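PDB 4DH4: MIF from Toxoplasma gondii, which is a putative macrophage migration inhibitory factor-like protein that assembles from three copies of a compact alpha/beta subunit. Local coordinates for residues I5-A10 / R86-P91; D17-D22 / V40-T45. All blocks are in the same frame, centred on the assembly; numbering follows the deposited sequence.

Contact 1 (I5-A10 / R86-P91); sequences IFCPVA and RHLGVP
Where Cys7 and Val9 meet Leu88 and Val90, no aromatic ring takes part, and the one flat group approached across the gap is the peptide carbonyl of Leu88, whose O is 4.1 Å from Val9 CG2. The nearby ring of Phe6 is turned to another side, where it stacks with Phe59. In the alpha/beta fold of the MIF family, this contact joins the end of strand 2-7 and the turn after it to the last turn of helix 70-88 and the loop that leaves it. Helical geometry ends at Gly89, whose positive phi of 81° is easily adopted by glycine; the chain then bends and sends Val90 back toward the strand. The branched, apolar chains of Val9, Leu88 and Val90 suit this small patch. Val9 and Val90 overlap flank to flank, pointing opposite ways, with their CG2 methyls 4.0 Å apart. Cys7 is a small side chain whose sulfur packs against both partners: SG lies 3.9 Å from Val90 CG2 and 4.0 Å from Leu88 CD1. Leu88 also packs on Tyr42 and Leu19, extending the patch into the core between helices and sheet. A chi1 of -177° swings the sulfur of Cys7 over toward the residues that follow, and there SG accepts a nearly straight hydrogen bond from Val9 N at 3.6 Å.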
# COMPACT_ATOMS: atom_id res chain seq x y z
N ILE A 5 -3.96 -8.07 -0.89
CA ILE A 5 -4.63 -8.42 0.37
C ILE A 5 -3.64 -8.32 1.53
O ILE A 5 -2.57 -8.94 1.51
CB ILE A 5 -5.17 -9.88 0.29
CG1 ILE A 5 -6.18 -10.02 -0.86
CG2 ILE A 5 -5.77 -10.33 1.64
CD1 ILE A 5 -6.48 -11.45 -1.26
N PHE A 6 -3.99 -7.52 2.53
CA PHE A 6 -3.17 -7.32 3.72
C PHE A 6 -3.91 -7.90 4.92
O PHE A 6 -5.05 -7.51 5.20
CB PHE A 6 -2.92 -5.84 3.98
CG PHE A 6 -2.11 -5.16 2.91
CD1 PHE A 6 -2.72 -4.61 1.79
CD2 PHE A 6 -0.72 -5.03 3.05
CE1 PHE A 6 -1.98 -3.97 0.81
CE2 PHE A 6 0.04 -4.39 2.07
CZ PHE A 6 -0.58 -3.86 0.95
N CYS A 7 -3.26 -8.81 5.63
CA CYS A 7 -3.93 -9.53 6.72
C CYS A 7 -2.88 -10.07 7.71
O CYS A 7 -1.80 -10.47 7.28
CB CYS A 7 -4.77 -10.66 6.13
SG CYS A 7 -5.73 -11.61 7.30
N PRO A 8 -3.18 -10.04 9.02
CA PRO A 8 -2.23 -10.58 10.00
C PRO A 8 -2.12 -12.12 10.01
O PRO A 8 -1.16 -12.66 10.57
CB PRO A 8 -2.74 -10.06 11.35
CG PRO A 8 -4.15 -9.68 11.13
CD PRO A 8 -4.37 -9.44 9.66
N VAL A 9 -3.09 -12.80 9.38
CA VAL A 9 -3.13 -14.28 9.39
C VAL A 9 -1.88 -14.89 8.75
O VAL A 9 -1.48 -14.51 7.64
CB VAL A 9 -4.43 -14.82 8.73
CG1 VAL A 9 -4.34 -16.33 8.49
CG2 VAL A 9 -5.66 -14.49 9.58
N ALA A 10 -1.25 -15.82 9.46
CA ALA A 10 -0.07 -16.51 8.97
C ALA A 10 -0.47 -17.61 7.99
O ALA A 10 -0.43 -18.80 8.32
CB ALA A 10 0.76 -17.07 10.13
N ARG A 86 -13.41 -17.83 3.52
CA ARG A 86 -13.24 -19.23 3.15
C ARG A 86 -11.81 -19.73 3.38
O ARG A 86 -11.60 -20.79 3.96
CB ARG A 86 -13.64 -19.39 1.68
CG ARG A 86 -13.68 -20.80 1.11
CD ARG A 86 -14.63 -20.86 -0.10
NE ARG A 86 -14.14 -20.11 -1.27
CZ ARG A 86 -14.65 -18.97 -1.75
NH1 ARG A 86 -15.70 -18.40 -1.16
NH2 ARG A 86 -14.12 -18.40 -2.82
N HIS A 87 -10.82 -18.95 2.93
CA HIS A 87 -9.43 -19.39 2.99
C HIS A 87 -8.66 -18.98 4.25
O HIS A 87 -7.71 -19.67 4.64
CB HIS A 87 -8.67 -18.93 1.74
CG HIS A 87 -9.20 -19.53 0.48
ND1 HIS A 87 -9.06 -20.87 0.18
CD2 HIS A 87 -9.88 -18.98 -0.55
CE1 HIS A 87 -9.63 -21.11 -0.98
NE2 HIS A 87 -10.13 -19.98 -1.45
N LEU A 88 -9.06 -17.88 4.89
CA LEU A 88 -8.31 -17.35 6.03
C LEU A 88 -9.06 -17.41 7.36
O LEU A 88 -8.45 -17.27 8.42
CB LEU A 88 -7.85 -15.90 5.76
CG LEU A 88 -7.09 -15.58 4.47
CD1 LEU A 88 -6.85 -14.07 4.36
CD2 LEU A 88 -5.77 -16.34 4.36
N GLY A 89 -10.37 -17.62 7.29
CA GLY A 89 -11.23 -17.64 8.48
C GLY A 89 -11.63 -16.27 8.99
O GLY A 89 -12.22 -16.16 10.07
N VAL A 90 -11.30 -15.22 8.24
CA VAL A 90 -11.62 -13.85 8.62
C VAL A 90 -13.07 -13.53 8.26
O VAL A 90 -13.45 -13.68 7.10
CB VAL A 90 -10.67 -12.82 7.92
CG1 VAL A 90 -11.03 -11.38 8.32
CG2 VAL A 90 -9.21 -13.12 8.23
N PRO A 91 -13.88 -13.09 9.25
CA PRO A 91 -15.28 -12.76 8.99
C PRO A 91 -15.36 -11.69 7.92
O PRO A 91 -14.61 -10.71 7.98
CB PRO A 91 -15.77 -12.20 10.33
CG PRO A 91 -14.82 -12.70 11.34
CD PRO A 91 -13.51 -12.85 10.66

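Contact 2 (D17-D22 / V40-T45); sequences DALLKD and VGYSQT
Leu20 lies over the backbone of Gly41, flanked by Val40 and Tyr42, and this is the tight part of the contact. It belongs to a beta-alpha-beta unit made of strand 2-7, helix 13-31 and strand 39-44, in which the helix covers one face of the sheet and the two strands lie side by side and parallel. Segment 17-22 of the helix runs roughly against strand 40-44, at 141° between their directions, and the axes approach to 8.4 Å.

Val40 and Tyr42 point toward the helix, whereas the alternation of the strand turns the side-chain position of Gly41 to the other face of the sheet. Between them the bare peptide therefore faces the helix, and both methyls of Leu20 rest on it: CD2 comes to 3.6 Å from Gly41 C, while CD1 lies near Gly41 CA. Val40 closes one end: its CG2 is 3.9 Å from Leu20 CB and 3.7 Å from Leu20 O. Beta-branching suits a strand residue that must present a methyl close to the backbone.

Between these two segments the contact thins toward Tyr42, whose ring is covered by Ile5, Cys7 and Leu88. Leu19 and Tyr42 lie roughly perpendicular and meet most closely through Leu19 CD2 and Tyr42 CD2, 4.0 Å apart; Leu19, apolar and buried, is shared with Ile5 and with Ala83 of helix 70-88. On the solvent side, exposed Lys21 starts away from the strand, its amino group near the like-charged Arg49 of the second subunit. Tyrosine serves both core and polar needs: beyond the buried ring, Tyr42 OH is hydrogen-bonded to Val9 O.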
# COMPACT_ATOMS: atom_id res chain seq x y z
N ASP A 17 -2.08 -19.63 -2.26
CA ASP A 17 -2.27 -20.01 -3.67
C ASP A 17 -3.74 -20.11 -4.04
O ASP A 17 -4.17 -19.53 -5.04
CB ASP A 17 -1.54 -21.33 -3.99
CG ASP A 17 -0.15 -21.11 -4.57
OD1 ASP A 17 -0.01 -20.29 -5.50
OD2 ASP A 17 0.80 -21.78 -4.10
N ALA A 18 -4.51 -20.83 -3.22
CA ALA A 18 -5.95 -21.02 -3.44
C ALA A 18 -6.72 -19.70 -3.37
O ALA A 18 -7.59 -19.41 -4.21
CB ALA A 18 -6.52 -22.03 -2.45
N LEU A 19 -6.40 -18.89 -2.35
CA LEU A 19 -6.96 -17.56 -2.21
C LEU A 19 -6.70 -16.70 -3.45
O LEU A 19 -7.63 -16.08 -4.00
CB LEU A 19 -6.40 -16.86 -0.96
CG LEU A 19 -6.87 -15.43 -0.69
CD1 LEU A 19 -8.40 -15.36 -0.56
CD2 LEU A 19 -6.18 -14.87 0.54
N LEU A 20 -5.45 -16.66 -3.88
CA LEU A 20 -5.06 -15.76 -4.97
C LEU A 20 -5.63 -16.21 -6.31
O LEU A 20 -5.96 -15.38 -7.15
CB LEU A 20 -3.54 -15.57 -5.03
CG LEU A 20 -2.87 -14.91 -3.82
CD1 LEU A 20 -1.37 -14.83 -4.03
CD2 LEU A 20 -3.43 -13.51 -3.52
N LYS A 21 -5.78 -17.52 -6.49
CA LYS A 21 -6.48 -18.06 -7.65
C LYS A 21 -7.95 -17.63 -7.69
O LYS A 21 -8.46 -17.29 -8.75
CB LYS A 21 -6.39 -19.58 -7.70
CG LYS A 21 -5.03 -20.07 -8.13
CD LYS A 21 -5.00 -21.58 -8.19
CE LYS A 21 -3.57 -22.09 -8.22
NZ LYS A 21 -2.82 -21.61 -9.40
N ASP A 22 -8.61 -17.65 -6.53
CA ASP A 22 -9.98 -17.17 -6.42
C ASP A 22 -10.03 -15.67 -6.71
O ASP A 22 -10.92 -15.20 -7.42
CB ASP A 22 -10.55 -17.44 -5.02
CG ASP A 22 -11.03 -18.88 -4.84
OD1 ASP A 22 -11.38 -19.24 -3.70
OD2 ASP A 22 -11.06 -19.65 -5.83
N VAL A 40 -2.14 -10.17 -8.52
CA VAL A 40 -2.70 -10.39 -7.19
C VAL A 40 -1.59 -10.76 -6.19
O VAL A 40 -0.60 -11.41 -6.56
CB VAL A 40 -3.83 -11.47 -7.18
CG1 VAL A 40 -5.09 -10.98 -7.90
CG2 VAL A 40 -3.35 -12.79 -7.80
N GLY A 41 -1.74 -10.35 -4.94
CA GLY A 41 -0.77 -10.72 -3.92
C GLY A 41 -1.33 -10.78 -2.52
O GLY A 41 -2.41 -10.24 -2.24
N TYR A 42 -0.60 -11.46 -1.65
CA TYR A 42 -0.92 -11.53 -0.23
C TYR A 42 0.26 -11.00 0.57
O TYR A 42 1.41 -11.33 0.29
CB TYR A 42 -1.24 -12.97 0.20
CG TYR A 42 -1.71 -13.09 1.63
CD1 TYR A 42 -0.82 -13.44 2.65
CD2 TYR A 42 -3.04 -12.87 1.97
CE1 TYR A 42 -1.26 -13.56 3.98
CE2 TYR A 42 -3.49 -13.00 3.29
CZ TYR A 42 -2.59 -13.33 4.29
OH TYR A 42 -3.03 -13.46 5.59
N SER A 43 -0.04 -10.18 1.56
CA SER A 43 1.00 -9.66 2.42
C SER A 43 0.58 -9.86 3.87
O SER A 43 -0.43 -9.30 4.30
CB SER A 43 1.29 -8.19 2.10
OG SER A 43 2.20 -7.63 3.04
N GLN A 44 1.33 -10.69 4.60
CA GLN A 44 1.09 -10.85 6.04
C GLN A 44 1.60 -9.61 6.76
O GLN A 44 2.81 -9.31 6.74
CB GLN A 44 1.75 -12.13 6.60
CG GLN A 44 1.28 -12.48 8.04
CD GLN A 44 2.11 -13.55 8.74
OE1 GLN A 44 2.77 -14.38 8.12
NE2 GLN A 44 2.04 -13.56 10.07
N THR A 45 0.68 -8.88 7.37
CA THR A 45 1.03 -7.71 8.15
C THR A 45 1.52 -8.15 9.53
O THR A 45 1.48 -9.35 9.86
CB THR A 45 -0.18 -6.76 8.31
OG1 THR A 45 -1.23 -7.43 9.02
CG2 THR A 45 -0.70 -6.30 6.95

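How the contacts relate
Contacts 1 and 2 lie side by side, their centres about 9 Å apart, between the four-stranded sheet and the helices on one of its faces. Contact 2 is nested along the chain inside the loop that contact 1 closes: the order is 5-10, 17-22, 40-45, 86-91. Strands 2-7 and 39-44 are neighbours in the sheet, and each supplies one contact. A polar link between the helices, His87 NE2 to Asp22 OD1 at 2.7 Å, joins the two. Because the leucine and tyrosine at the thinner end of contact 2 also pack on residues from both segments of contact 1, sheet and both helices share one core, and at Val40 and Gly41 the sheet runs on into a second subunit.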